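Local coordinates for aryl acylamidase (bacterium CSBL00001, PDB 4YJ6), which probably hydrolyses the amide bond of N-acylated aromatic amines, releasing the aryl amine, as a member of the amidase signature family, at residues P7-S12 against I35-Q40; E29-T34 against D54-K59; A61-R66 against G122-L127; P91-T96 against L128-S133; S114-K119 against V176-G181. One frame throughout, in Å; residues are numbered along the deposited sequence.

In the fold
Contacts 1 and 2 cross along the chain and share helix 27-45, their centres about 12 Å apart. Contact 2 closes before contact 3 opens; the two share helix 53-69, with centres about 10 Å apart. Contacts 3, 4 and 5 cross one another in sequence. Contacts 3 and 4, centres about 19 Å apart, each use one end of strand 126-131, which lies between strands 48-51 and 80-84. Contact 5, nearest the centre of the chain, seats helix 115-122 on strand 178-183, where Gly180 bonds to Leu82 and links the two sets of strands. The helices of contact 2 lie on strand 126-131, so contacts 2 and 5 show helices covering strands, as in the alpha/beta fold of amidase signature enzymes.

Contact 1: residues P7-S12 against I35-Q40; sequences PVHWKS and IDLIEQ
Leu37 and His9 meet through a CH-pi contact: the CD2 methyl of Leu37 sits over one face of the imidazole, 4.0 Å from the ring centroid and 18° off its normal. The methyl lies toward the rim, and its nearest ring atom is CG of His9, 3.8 Å from CD2 of Leu37. With chi1 of His9 at -158°, CG swings away from the backbone N and the ring lies beside the leucine fork. The indole NE1 of Trp10 covers the opposite face, so the imidazole is held between an aliphatic and an aromatic neighbour.

The other branch of the fork makes purely apolar contacts. Leu37 CD1 reaches the backbone at His9 CA, 3.7 Å away, and also touches Val8 CG2 at 3.8 Å. Leucine suits this place because one methyl covers the ring while the other fills the corner between Val8 and the His9 backbone.

Val8 and His9 belong to the loop leading into helix 13-21, while Leu37 projects from helix 27-45. The loop folds as a type II beta turn from Val8 to Lys11, closed by Lys11 N to Val8 O at 3.1 Å. Trp10 takes the positive phi of the turn, 70°, and Ser12 follows as N-cap of the helix.

Polar bonds run outward from the contact. His9 NE2 is hydrogen-bonded to the carbonyl oxygen of Asp173, Trp10 pairs its backbone with Gly174, and Ser6 OG bonds the backbone N of both Val8 and His9.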
# COMPACT_ATOMS: atom_id res chain seq x y z
N PRO A 7 -4.96 8.11 -25.14
CA PRO A 7 -6.13 8.80 -24.61
C PRO A 7 -6.21 8.70 -23.09
O PRO A 7 -6.99 9.42 -22.50
CB PRO A 7 -7.31 8.04 -25.26
CG PRO A 7 -6.74 6.72 -25.67
CD PRO A 7 -5.32 6.99 -26.03
N VAL A 8 -5.41 7.82 -22.48
CA VAL A 8 -5.58 7.57 -21.04
C VAL A 8 -4.30 7.74 -20.18
O VAL A 8 -4.40 7.86 -18.98
CB VAL A 8 -6.18 6.17 -20.80
CG1 VAL A 8 -7.51 6.04 -21.55
CG2 VAL A 8 -5.19 5.07 -21.26
N HIS A 9 -3.12 7.72 -20.77
CA HIS A 9 -1.88 7.84 -19.99
C HIS A 9 -1.95 9.10 -19.15
O HIS A 9 -2.28 10.18 -19.67
CB HIS A 9 -0.67 7.90 -20.93
CG HIS A 9 0.63 7.51 -20.29
ND1 HIS A 9 1.85 7.70 -20.91
CD2 HIS A 9 0.91 6.92 -19.10
CE1 HIS A 9 2.82 7.25 -20.14
NE2 HIS A 9 2.27 6.76 -19.03
N TRP A 10 -1.66 8.97 -17.86
CA TRP A 10 -1.64 10.11 -16.91
C TRP A 10 -2.99 10.75 -16.55
O TRP A 10 -3.04 11.71 -15.77
CB TRP A 10 -0.63 11.20 -17.36
CG TRP A 10 0.77 10.67 -17.58
CD1 TRP A 10 1.43 10.52 -18.78
CD2 TRP A 10 1.68 10.22 -16.56
NE1 TRP A 10 2.69 9.99 -18.56
CE2 TRP A 10 2.87 9.80 -17.22
CE3 TRP A 10 1.61 10.12 -15.16
CZ2 TRP A 10 3.98 9.29 -16.52
CZ3 TRP A 10 2.70 9.62 -14.47
CH2 TRP A 10 3.88 9.21 -15.15
N LYS A 11 -4.10 10.25 -17.10
CA LYS A 11 -5.40 10.78 -16.73
C LYS A 11 -5.73 10.33 -15.30
O LYS A 11 -5.39 9.19 -14.92
CB LYS A 11 -6.49 10.28 -17.66
CG LYS A 11 -6.34 10.83 -19.08
CD LYS A 11 -6.87 12.27 -19.18
CE LYS A 11 -7.03 12.70 -20.66
NZ LYS A 11 -5.70 12.88 -21.32
N SER A 12 -6.38 11.20 -14.54
CA SER A 12 -6.84 10.83 -13.19
C SER A 12 -8.09 9.97 -13.23
O SER A 12 -8.77 9.88 -14.25
CB SER A 12 -7.10 12.07 -12.34
OG SER A 12 -8.26 12.74 -12.79
N ILE A 35 -4.34 -1.45 -22.02
CA ILE A 35 -3.61 -2.65 -22.39
C ILE A 35 -2.37 -2.22 -23.19
O ILE A 35 -1.28 -2.73 -22.97
CB ILE A 35 -4.50 -3.61 -23.21
CG1 ILE A 35 -5.49 -4.31 -22.27
CG2 ILE A 35 -3.67 -4.67 -23.96
CD1 ILE A 35 -6.64 -5.11 -23.02
N ASP A 36 -2.55 -1.27 -24.09
CA ASP A 36 -1.43 -0.80 -24.89
C ASP A 36 -0.32 -0.27 -23.98
O ASP A 36 0.87 -0.56 -24.20
CB ASP A 36 -1.85 0.32 -25.84
CG ASP A 36 -2.74 -0.16 -26.97
OD1 ASP A 36 -2.76 -1.38 -27.25
OD2 ASP A 36 -3.42 0.72 -27.56
N LEU A 37 -0.70 0.51 -22.96
CA LEU A 37 0.29 1.07 -22.03
C LEU A 37 1.00 -0.03 -21.23
O LEU A 37 2.20 0.04 -21.02
CB LEU A 37 -0.37 2.06 -21.04
CG LEU A 37 -0.80 3.39 -21.65
CD1 LEU A 37 -1.58 4.19 -20.63
CD2 LEU A 37 0.42 4.19 -22.13
N ILE A 38 0.25 -1.04 -20.78
CA ILE A 38 0.87 -2.13 -20.06
C ILE A 38 1.84 -2.84 -20.99
O ILE A 38 2.97 -3.12 -20.61
CB ILE A 38 -0.18 -3.14 -19.53
CG1 ILE A 38 -1.04 -2.49 -18.42
CG2 ILE A 38 0.53 -4.39 -19.04
CD1 ILE A 38 -2.30 -3.34 -17.99
N GLU A 39 1.40 -3.17 -22.20
CA GLU A 39 2.27 -3.93 -23.09
C GLU A 39 3.53 -3.15 -23.48
O GLU A 39 4.59 -3.74 -23.67
CB GLU A 39 1.47 -4.38 -24.34
CG GLU A 39 0.37 -5.35 -23.99
CD GLU A 39 0.91 -6.64 -23.36
OE1 GLU A 39 1.87 -7.23 -23.91
OE2 GLU A 39 0.38 -7.05 -22.31
N GLN A 40 3.41 -1.84 -23.57
CA GLN A 40 4.49 -0.98 -24.02
C GLN A 40 5.46 -0.66 -22.87
O GLN A 40 6.68 -0.63 -23.06
CB GLN A 40 3.91 0.33 -24.53
CG GLN A 40 4.98 1.31 -25.00
CD GLN A 40 4.46 2.71 -25.24
OE1 GLN A 40 3.51 3.15 -24.59
NE2 GLN A 40 5.09 3.44 -26.16

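Contact 2: residues E29-T34 against D54-K59; sequences EVVEST and DEAREK
An antiparallel helix pair brings Val31 and Glu32 of helix 27-45 against Ala56 and Arg57 of helix 53-69, with segment axes 9.5 Å apart and N-to-C directions at 159°. On the more exposed side of the pair, Arg57 grips Glu32 side-on. Its NE donates to Glu32 OE2 at 2.9 Å, while Arg57 NH2 reaches the syn lone pair of Glu32 OE1 at 3.1 Å. Carboxylate and guanidinium are nearly coplanar, 21° apart. The glutamate chain bends at chi2 (-63°), bringing its acid across the extended arginine. Arg57 NH1 meets Asp54 OD1 at 3.0 Å, one helical turn earlier, so two acids share one cation and probably hold its plane in place. Beneath, Val31 CG1 packs on Ala56 CB at 4.0 Å; alanine's small methyl leaves room for Val31 between the helices. The sheet lies next to this apolar seam: Leu126 and Leu128 of strand 126-131 press on Val31 and Ala56, and Pro80 of strand 80-84 on Val30 and Thr34.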
# COMPACT_ATOMS: atom_id res chain seq x y z
N GLU A 29 -12.57 1.46 -25.15
CA GLU A 29 -11.36 2.13 -25.57
C GLU A 29 -10.46 2.35 -24.35
O GLU A 29 -9.25 2.26 -24.44
CB GLU A 29 -11.67 3.46 -26.25
CG GLU A 29 -10.43 4.12 -26.76
CD GLU A 29 -10.68 5.44 -27.49
OE1 GLU A 29 -9.69 6.19 -27.73
OE2 GLU A 29 -11.86 5.72 -27.82
N VAL A 30 -11.05 2.59 -23.19
CA VAL A 30 -10.23 2.69 -21.97
C VAL A 30 -9.45 1.39 -21.79
O VAL A 30 -8.26 1.39 -21.51
CB VAL A 30 -11.08 2.93 -20.73
CG1 VAL A 30 -10.15 2.87 -19.49
CG2 VAL A 30 -11.78 4.31 -20.81
N VAL A 31 -10.12 0.25 -21.95
CA VAL A 31 -9.43 -1.04 -21.73
C VAL A 31 -8.32 -1.24 -22.77
O VAL A 31 -7.20 -1.59 -22.42
CB VAL A 31 -10.42 -2.19 -21.78
CG1 VAL A 31 -9.72 -3.54 -21.85
CG2 VAL A 31 -11.37 -2.09 -20.56
N GLU A 32 -8.62 -1.03 -24.06
CA GLU A 32 -7.59 -1.33 -25.08
C GLU A 32 -6.41 -0.38 -24.95
O GLU A 32 -5.27 -0.78 -25.12
CB GLU A 32 -8.18 -1.25 -26.50
CG GLU A 32 -9.34 -2.19 -26.76
CD GLU A 32 -9.00 -3.69 -26.64
OE1 GLU A 32 -7.80 -4.08 -26.63
OE2 GLU A 32 -9.97 -4.49 -26.57
N SER A 33 -6.68 0.88 -24.63
CA SER A 33 -5.61 1.86 -24.47
C SER A 33 -4.77 1.58 -23.23
O SER A 33 -3.57 1.86 -23.22
CB SER A 33 -6.18 3.26 -24.40
OG SER A 33 -6.80 3.62 -25.63
N THR A 34 -5.40 1.05 -22.19
CA THR A 34 -4.66 0.71 -20.97
C THR A 34 -3.79 -0.52 -21.26
O THR A 34 -2.65 -0.61 -20.82
CB THR A 34 -5.59 0.43 -19.77
OG1 THR A 34 -6.35 1.61 -19.50
CG2 THR A 34 -4.78 0.08 -18.50
N ASP A 54 -9.25 -10.28 -21.35
CA ASP A 54 -10.55 -10.59 -21.94
C ASP A 54 -11.68 -10.32 -20.94
O ASP A 54 -12.76 -9.87 -21.32
CB ASP A 54 -10.62 -12.05 -22.44
CG ASP A 54 -9.98 -12.22 -23.81
OD1 ASP A 54 -9.56 -11.22 -24.42
OD2 ASP A 54 -9.89 -13.39 -24.26
N GLU A 55 -11.43 -10.55 -19.65
CA GLU A 55 -12.47 -10.28 -18.68
C GLU A 55 -12.80 -8.81 -18.68
O GLU A 55 -13.97 -8.42 -18.60
CB GLU A 55 -12.03 -10.70 -17.28
CG GLU A 55 -13.18 -10.59 -16.29
CD GLU A 55 -12.81 -10.97 -14.88
OE1 GLU A 55 -12.61 -12.18 -14.64
OE2 GLU A 55 -12.70 -10.05 -14.04
N ALA A 56 -11.75 -7.98 -18.69
CA ALA A 56 -11.93 -6.56 -18.73
C ALA A 56 -12.69 -6.15 -19.99
O ALA A 56 -13.54 -5.27 -19.90
CB ALA A 56 -10.61 -5.85 -18.65
N ARG A 57 -12.39 -6.78 -21.13
CA ARG A 57 -13.12 -6.47 -22.39
C ARG A 57 -14.59 -6.81 -22.28
O ARG A 57 -15.46 -6.05 -22.76
CB ARG A 57 -12.50 -7.21 -23.59
CG ARG A 57 -11.10 -6.74 -23.92
CD ARG A 57 -10.44 -7.65 -24.96
NE ARG A 57 -9.23 -7.05 -25.52
CZ ARG A 57 -8.06 -7.65 -25.60
NH1 ARG A 57 -7.89 -8.88 -25.15
NH2 ARG A 57 -7.03 -6.99 -26.12
N GLU A 58 -14.89 -7.95 -21.66
CA GLU A 58 -16.27 -8.38 -21.44
C GLU A 58 -17.00 -7.41 -20.55
O GLU A 58 -18.12 -6.98 -20.86
CB GLU A 58 -16.31 -9.77 -20.78
CG GLU A 58 -15.70 -10.84 -21.66
CD GLU A 58 -15.58 -12.15 -20.92
OE1 GLU A 58 -16.64 -12.84 -20.77
OE2 GLU A 58 -14.44 -12.48 -20.47
N LYS A 59 -16.34 -7.00 -19.47
CA LYS A 59 -16.97 -6.07 -18.55
C LYS A 59 -17.15 -4.74 -19.25
O LYS A 59 -18.16 -4.08 -19.05
CB LYS A 59 -16.12 -5.85 -17.30
CG LYS A 59 -15.97 -7.08 -16.39
CD LYS A 59 -17.27 -7.47 -15.77
CE LYS A 59 -17.05 -8.62 -14.76
NZ LYS A 59 -18.05 -8.52 -13.68

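Contact 3: residues A61-R66 against G122-L127; sequences AALERR and GEDSLL
Arg66 and Asp124 form an end-on, two-pronged salt bridge. Arg66 NH1 donates to Asp124 OD2 and Arg66 NH2 to Asp124 OD1, both at 2.8 Å and both nearly straight at 169°. The carboxylate lies off the end of the guanidinium, near its plane, but the two flat groups are twisted by 39°; NH2 consequently comes to OD1 from above the acid's plane. A bend at chi3 (-84°) turns the arginine's head toward the aspartate.

Leu63, one turn earlier on helix 53-69, gives the bridge an apolar cover: it lays CD2 over a face of the guanidinium, 4.0 Å from Asp124 OD2. Its CD1 makes a loose apolar approach to Leu126 CD1 at 4.5 Å.

Asp124 is also the C-prime residue, with positive phi, of the Schellman motif ending helix 115-122. Further bonds come from Gly74 N to Asp124 OD2 and from Arg66 NH1 to Pro72 O. The pair therefore ties two helix ends and the 72-74 loop together, and the several donors round Asp124 would be expected to favour its ionised form.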
# COMPACT_ATOMS: atom_id res chain seq x y z
N ALA A 61 -17.66 -4.17 -22.44
CA ALA A 61 -18.81 -4.25 -23.40
C ALA A 61 -20.13 -4.09 -22.68
O ALA A 61 -21.03 -3.40 -23.16
CB ALA A 61 -18.78 -5.58 -24.20
N ALA A 62 -20.26 -4.71 -21.52
CA ALA A 62 -21.50 -4.64 -20.75
C ALA A 62 -21.69 -3.22 -20.18
O ALA A 62 -22.80 -2.69 -20.15
CB ALA A 62 -21.49 -5.70 -19.62
N LEU A 63 -20.59 -2.60 -19.76
CA LEU A 63 -20.66 -1.24 -19.20
C LEU A 63 -21.05 -0.28 -20.31
O LEU A 63 -21.89 0.63 -20.14
CB LEU A 63 -19.29 -0.86 -18.63
CG LEU A 63 -19.20 0.11 -17.43
CD1 LEU A 63 -17.88 0.89 -17.45
CD2 LEU A 63 -20.40 0.97 -17.09
N GLU A 64 -20.45 -0.49 -21.47
CA GLU A 64 -20.75 0.36 -22.62
C GLU A 64 -22.24 0.25 -22.96
O GLU A 64 -22.89 1.28 -23.21
CB GLU A 64 -19.90 -0.04 -23.81
CG GLU A 64 -20.27 0.74 -25.10
CD GLU A 64 -19.55 0.20 -26.31
OE1 GLU A 64 -18.56 0.83 -26.75
OE2 GLU A 64 -19.98 -0.86 -26.83
N ARG A 65 -22.77 -0.97 -22.93
CA ARG A 65 -24.20 -1.13 -23.24
C ARG A 65 -25.07 -0.38 -22.23
O ARG A 65 -26.01 0.31 -22.60
CB ARG A 65 -24.59 -2.60 -23.31
CG ARG A 65 -26.03 -2.79 -23.85
CD ARG A 65 -26.63 -4.19 -23.50
NE ARG A 65 -26.70 -4.38 -22.05
CZ ARG A 65 -27.60 -3.80 -21.26
NH1 ARG A 65 -28.55 -3.04 -21.76
NH2 ARG A 65 -27.56 -3.99 -19.95
N ARG A 66 -24.76 -0.50 -20.94
CA ARG A 66 -25.53 0.20 -19.93
C ARG A 66 -25.45 1.73 -20.11
O ARG A 66 -26.45 2.42 -19.97
CB ARG A 66 -25.07 -0.17 -18.52
CG ARG A 66 -25.52 -1.59 -18.14
CD ARG A 66 -25.19 -1.86 -16.67
NE ARG A 66 -23.82 -2.32 -16.50
CZ ARG A 66 -22.95 -1.84 -15.61
NH1 ARG A 66 -23.27 -0.84 -14.78
NH2 ARG A 66 -21.74 -2.40 -15.56
N GLY A 122 -17.56 -3.52 -8.14
CA GLY A 122 -18.92 -3.19 -7.76
C GLY A 122 -19.39 -1.80 -8.18
O GLY A 122 -20.58 -1.60 -8.43
N GLU A 123 -18.47 -0.84 -8.25
CA GLU A 123 -18.78 0.50 -8.70
C GLU A 123 -18.22 0.75 -10.11
O GLU A 123 -17.97 1.89 -10.51
CB GLU A 123 -18.25 1.52 -7.68
CG GLU A 123 -19.06 1.46 -6.38
CD GLU A 123 -20.50 1.97 -6.51
OE1 GLU A 123 -20.80 2.76 -7.42
OE2 GLU A 123 -21.34 1.59 -5.67
N ASP A 124 -18.08 -0.35 -10.86
CA ASP A 124 -17.77 -0.33 -12.28
C ASP A 124 -16.37 0.12 -12.66
O ASP A 124 -16.10 0.44 -13.80
CB ASP A 124 -18.83 0.44 -13.07
CG ASP A 124 -20.11 -0.36 -13.25
OD1 ASP A 124 -20.02 -1.60 -13.44
OD2 ASP A 124 -21.19 0.27 -13.19
N SER A 125 -15.42 0.07 -11.71
CA SER A 125 -14.03 0.10 -12.10
C SER A 125 -13.73 -1.20 -12.83
O SER A 125 -14.32 -2.26 -12.54
CB SER A 125 -13.15 0.30 -10.83
OG SER A 125 -11.77 0.26 -11.14
N LEU A 126 -12.83 -1.13 -13.81
CA LEU A 126 -12.51 -2.29 -14.67
C LEU A 126 -11.17 -2.89 -14.23
O LEU A 126 -10.13 -2.21 -14.30
CB LEU A 126 -12.42 -1.82 -16.12
CG LEU A 126 -13.79 -1.32 -16.61
CD1 LEU A 126 -13.65 -0.52 -17.94
CD2 LEU A 126 -14.75 -2.51 -16.77
N LEU A 127 -11.19 -4.14 -13.78
CA LEU A 127 -9.99 -4.81 -13.30
C LEU A 127 -9.23 -5.46 -14.44
O LEU A 127 -9.75 -6.35 -15.14
CB LEU A 127 -10.35 -5.90 -12.29
CG LEU A 127 -11.13 -5.45 -11.06
CD1 LEU A 127 -11.59 -6.69 -10.24
CD2 LEU A 127 -10.25 -4.57 -10.27

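Contact 4: residues P91-T96 against L128-S133; sequences PGWPST and LGQTNS
The side-chain amide of Gln130 donates from NE2 to the carbonyl oxygen of Pro94, a hydrogen bond of 2.9 Å and 167° at the hydrogen. The acceptor lies close to the amide plane of the glutamine, whereas the donor is tilted 32° from the plane of the Pro94 carbonyl. Gln130 gets there with an extended chain: beyond CG it runs straight out from strand 126-131 to the 91-96 loop. The other end of the amide, OE1 of Gln130, rests against Pro94 CG at 3.7 Å, a place the compact proline ring fits.

Trp93 and Gln130 run antiparallel alongside one another, the indole pointing to the strand and the glutamine to the loop. The indole presents its six-membered edge to the strand, with CE3 of Trp93 at 3.7 Å from Gln130 CG. CZ3 of Trp93 meets the carbonyl oxygen of Gly129, Gly129 O, at 3.4 Å. Ring and amide planes are 68° apart, so the amide meets the indole edge steeply turned. Glycine suits position 129 because its backbone angles would jam a CB against the preceding carbonyl oxygen.

Tyr50 of strand 48-51 stacks edge-to-face on Trp93, and Trp93 NE1 is hydrogen-bonded to Glu55 OE1. All four touching residues are buried. The loop before helix 115-122 is thus fastened to the sheet by one buried hydrogen bond from the glutamine amide, which satisfies the carbonyl of Pro94, and by an indole whose N-H also has its partner.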
# COMPACT_ATOMS: atom_id res chain seq x y z
N PRO A 91 -12.74 -14.79 -7.96
CA PRO A 91 -13.05 -16.11 -8.54
C PRO A 91 -12.45 -16.34 -9.93
O PRO A 91 -12.56 -15.48 -10.81
CB PRO A 91 -14.58 -16.12 -8.55
CG PRO A 91 -14.93 -15.31 -7.31
CD PRO A 91 -13.91 -14.16 -7.33
N GLY A 92 -11.76 -17.47 -10.10
CA GLY A 92 -11.12 -17.79 -11.37
C GLY A 92 -9.75 -17.18 -11.61
O GLY A 92 -9.10 -17.51 -12.60
N TRP A 93 -9.28 -16.32 -10.70
CA TRP A 93 -7.99 -15.67 -10.89
C TRP A 93 -6.90 -16.38 -10.08
O TRP A 93 -7.20 -17.08 -9.11
CB TRP A 93 -8.06 -14.21 -10.42
CG TRP A 93 -8.80 -13.29 -11.36
CD1 TRP A 93 -9.87 -13.60 -12.19
CD2 TRP A 93 -8.51 -11.92 -11.58
NE1 TRP A 93 -10.26 -12.47 -12.90
CE2 TRP A 93 -9.44 -11.43 -12.54
CE3 TRP A 93 -7.56 -11.04 -11.04
CZ2 TRP A 93 -9.43 -10.10 -12.97
CZ3 TRP A 93 -7.55 -9.71 -11.48
CH2 TRP A 93 -8.49 -9.25 -12.43
N PRO A 94 -5.65 -16.21 -10.48
CA PRO A 94 -4.59 -16.89 -9.73
C PRO A 94 -4.36 -16.21 -8.39
O PRO A 94 -4.89 -15.13 -8.12
CB PRO A 94 -3.35 -16.76 -10.63
CG PRO A 94 -3.65 -15.69 -11.59
CD PRO A 94 -5.14 -15.52 -11.69
N SER A 95 -3.60 -16.87 -7.54
CA SER A 95 -3.14 -16.26 -6.30
C SER A 95 -1.85 -16.96 -5.90
O SER A 95 -1.89 -18.10 -5.47
CB SER A 95 -4.20 -16.44 -5.21
OG SER A 95 -3.72 -15.88 -3.97
N THR A 96 -0.71 -16.28 -6.04
CA THR A 96 0.56 -16.94 -5.78
C THR A 96 1.22 -16.48 -4.48
O THR A 96 2.34 -16.89 -4.20
CB THR A 96 1.56 -16.73 -6.94
OG1 THR A 96 2.04 -15.38 -6.98
CG2 THR A 96 0.91 -17.06 -8.29
N LEU A 128 -7.99 -5.05 -14.62
CA LEU A 128 -7.19 -5.51 -15.77
C LEU A 128 -6.25 -6.66 -15.42
O LEU A 128 -5.66 -7.25 -16.32
CB LEU A 128 -6.38 -4.35 -16.40
CG LEU A 128 -7.17 -3.81 -17.61
CD1 LEU A 128 -8.31 -2.93 -17.12
CD2 LEU A 128 -6.31 -3.07 -18.59
N GLY A 129 -6.10 -6.98 -14.14
CA GLY A 129 -5.13 -8.00 -13.73
C GLY A 129 -4.60 -7.81 -12.32
O GLY A 129 -5.25 -7.14 -11.51
N GLN A 130 -3.43 -8.39 -12.04
CA GLN A 130 -2.82 -8.35 -10.69
C GLN A 130 -1.40 -7.84 -10.76
O GLN A 130 -0.72 -8.02 -11.77
CB GLN A 130 -2.75 -9.74 -10.09
CG GLN A 130 -4.11 -10.43 -9.96
CD GLN A 130 -3.97 -11.85 -9.45
OE1 GLN A 130 -2.99 -12.53 -9.77
NE2 GLN A 130 -4.96 -12.32 -8.69
N THR A 131 -0.95 -7.25 -9.65
CA THR A 131 0.38 -6.69 -9.53
C THR A 131 1.29 -7.48 -8.60
O THR A 131 0.83 -8.17 -7.69
CB THR A 131 0.30 -5.22 -9.01
OG1 THR A 131 -0.46 -5.21 -7.80
CG2 THR A 131 -0.40 -4.33 -10.05
N ASN A 132 2.61 -7.35 -8.80
CA ASN A 132 3.62 -8.15 -8.11
C ASN A 132 3.79 -7.77 -6.63
O ASN A 132 3.66 -6.59 -6.27
CB ASN A 132 4.97 -7.91 -8.80
CG ASN A 132 5.98 -9.02 -8.56
OD1 ASN A 132 5.63 -10.12 -8.20
ND2 ASN A 132 7.26 -8.71 -8.77
N SER A 133 4.09 -8.78 -5.81
CA SER A 133 4.40 -8.64 -4.38
C SER A 133 5.56 -9.60 -4.09
O SER A 133 5.71 -10.61 -4.78
CB SER A 133 3.14 -9.04 -3.54
OG SER A 133 3.44 -9.22 -2.13

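Contact 5: residues S114-K119 against V176-G181; sequences STYPLK and VPVAGG
Tyr116 lays the flat of its ring on Gly180, the alpha carbon of the glycine standing 3.4 Å from the ring centroid and only 11° off the normal. The pairing seats helix 115-122 on strand 178-183, which carries a glycine-rich sequence of the amidase core. The segment axes are 9.2 Å apart and their directions differ by 139°, so the helix runs obliquely against the strand.

With chi1 at -173°, the tyrosine ring extends away from its own backbone N and reaches over the strand. Glycine fits because a side chain there would point straight into the ring; its CA-H instead makes a CH-pi contact. Toward the hydroxyl end the same face covers the peptide, with Tyr116 CZ 3.2 Å from Gly180 N. The neighbouring Val178 turns its CG2 anti to the backbone N and meets Tyr116 OH at 3.5 Å, an apolar methyl lying against the phenol's end.

Strand 178-183 pairs with strand 223-228, and Gly180 also shares a backbone hydrogen bond with Leu82 of strand 80-84, which joins the two groups of strands. The helix start is held by Glu224, whose carboxylate receives Thr115 N and Tyr116 N. Although Tyr116 OH lies 3.3 Å from Gly180 N, the angle is too poor for a bond; the hydroxyl is hydrogen-bonded to Thr81 OG1, which also pairs with Val178 O.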
# COMPACT_ATOMS: atom_id res chain seq x y z
N SER A 114 -11.43 -10.88 -2.16
CA SER A 114 -10.76 -9.89 -1.30
C SER A 114 -11.38 -8.52 -1.60
O SER A 114 -12.09 -8.35 -2.60
CB SER A 114 -9.26 -9.93 -1.48
OG SER A 114 -8.90 -9.81 -2.82
N THR A 115 -11.15 -7.54 -0.73
CA THR A 115 -12.02 -6.35 -0.74
C THR A 115 -11.84 -5.47 -1.95
O THR A 115 -12.81 -5.00 -2.53
CB THR A 115 -11.74 -5.52 0.51
OG1 THR A 115 -12.01 -6.36 1.64
CG2 THR A 115 -12.64 -4.25 0.52
N TYR A 116 -10.60 -5.19 -2.33
CA TYR A 116 -10.39 -4.24 -3.43
C TYR A 116 -11.09 -4.69 -4.75
O TYR A 116 -11.84 -3.92 -5.30
CB TYR A 116 -8.89 -3.99 -3.62
CG TYR A 116 -8.58 -2.92 -4.60
CD1 TYR A 116 -8.50 -1.58 -4.17
CD2 TYR A 116 -8.30 -3.22 -5.93
CE1 TYR A 116 -8.20 -0.58 -5.04
CE2 TYR A 116 -7.97 -2.20 -6.83
CZ TYR A 116 -7.92 -0.89 -6.36
OH TYR A 116 -7.60 0.14 -7.21
N PRO A 117 -10.83 -5.92 -5.25
CA PRO A 117 -11.51 -6.30 -6.52
C PRO A 117 -13.04 -6.30 -6.40
O PRO A 117 -13.73 -5.86 -7.32
CB PRO A 117 -10.95 -7.70 -6.81
CG PRO A 117 -10.50 -8.27 -5.47
CD PRO A 117 -9.92 -6.99 -4.76
N LEU A 118 -13.56 -6.75 -5.26
CA LEU A 118 -15.00 -6.82 -5.05
C LEU A 118 -15.60 -5.42 -5.12
O LEU A 118 -16.51 -5.16 -5.91
CB LEU A 118 -15.31 -7.46 -3.69
CG LEU A 118 -16.80 -7.47 -3.35
CD1 LEU A 118 -17.55 -8.41 -4.29
CD2 LEU A 118 -17.00 -7.87 -1.90
N LYS A 119 -15.09 -4.51 -4.28
CA LYS A 119 -15.77 -3.22 -4.16
C LYS A 119 -15.48 -2.30 -5.34
O LYS A 119 -16.36 -1.55 -5.78
CB LYS A 119 -15.42 -2.57 -2.82
CG LYS A 119 -15.96 -3.46 -1.68
CD LYS A 119 -16.10 -2.70 -0.40
CE LYS A 119 -17.34 -1.84 -0.39
NZ LYS A 119 -17.32 -1.02 0.85
N VAL A 176 -2.18 3.31 -14.78
CA VAL A 176 -3.54 3.40 -14.27
C VAL A 176 -3.55 4.48 -13.18
O VAL A 176 -2.49 4.75 -12.59
CB VAL A 176 -4.05 2.08 -13.65
CG1 VAL A 176 -4.37 1.01 -14.76
CG2 VAL A 176 -3.05 1.55 -12.61
N PRO A 177 -4.72 5.09 -12.92
CA PRO A 177 -4.73 6.21 -11.95
C PRO A 177 -4.82 5.75 -10.50
O PRO A 177 -4.49 6.51 -9.61
CB PRO A 177 -5.99 7.00 -12.33
CG PRO A 177 -6.90 5.93 -12.97
CD PRO A 177 -5.98 5.00 -13.68
N VAL A 178 -5.22 4.50 -10.27
CA VAL A 178 -5.35 3.98 -8.90
C VAL A 178 -5.03 2.50 -8.97
O VAL A 178 -5.31 1.84 -9.99
CB VAL A 178 -6.78 4.22 -8.31
CG1 VAL A 178 -7.86 3.63 -9.25
CG2 VAL A 178 -6.89 3.60 -6.88
N ALA A 179 -4.39 1.95 -7.94
CA ALA A 179 -4.15 0.51 -7.87
C ALA A 179 -4.33 0.06 -6.42
O ALA A 179 -4.11 0.85 -5.50
CB ALA A 179 -2.73 0.16 -8.38
N GLY A 180 -4.72 -1.18 -6.21
CA GLY A 180 -4.94 -1.67 -4.86
C GLY A 180 -3.67 -2.14 -4.16
O GLY A 180 -2.85 -2.87 -4.73
N GLY A 181 -3.51 -1.70 -2.93
CA GLY A 181 -2.41 -2.15 -2.11
C GLY A 181 -2.94 -2.84 -0.87
O GLY A 181 -4.13 -2.76 -0.53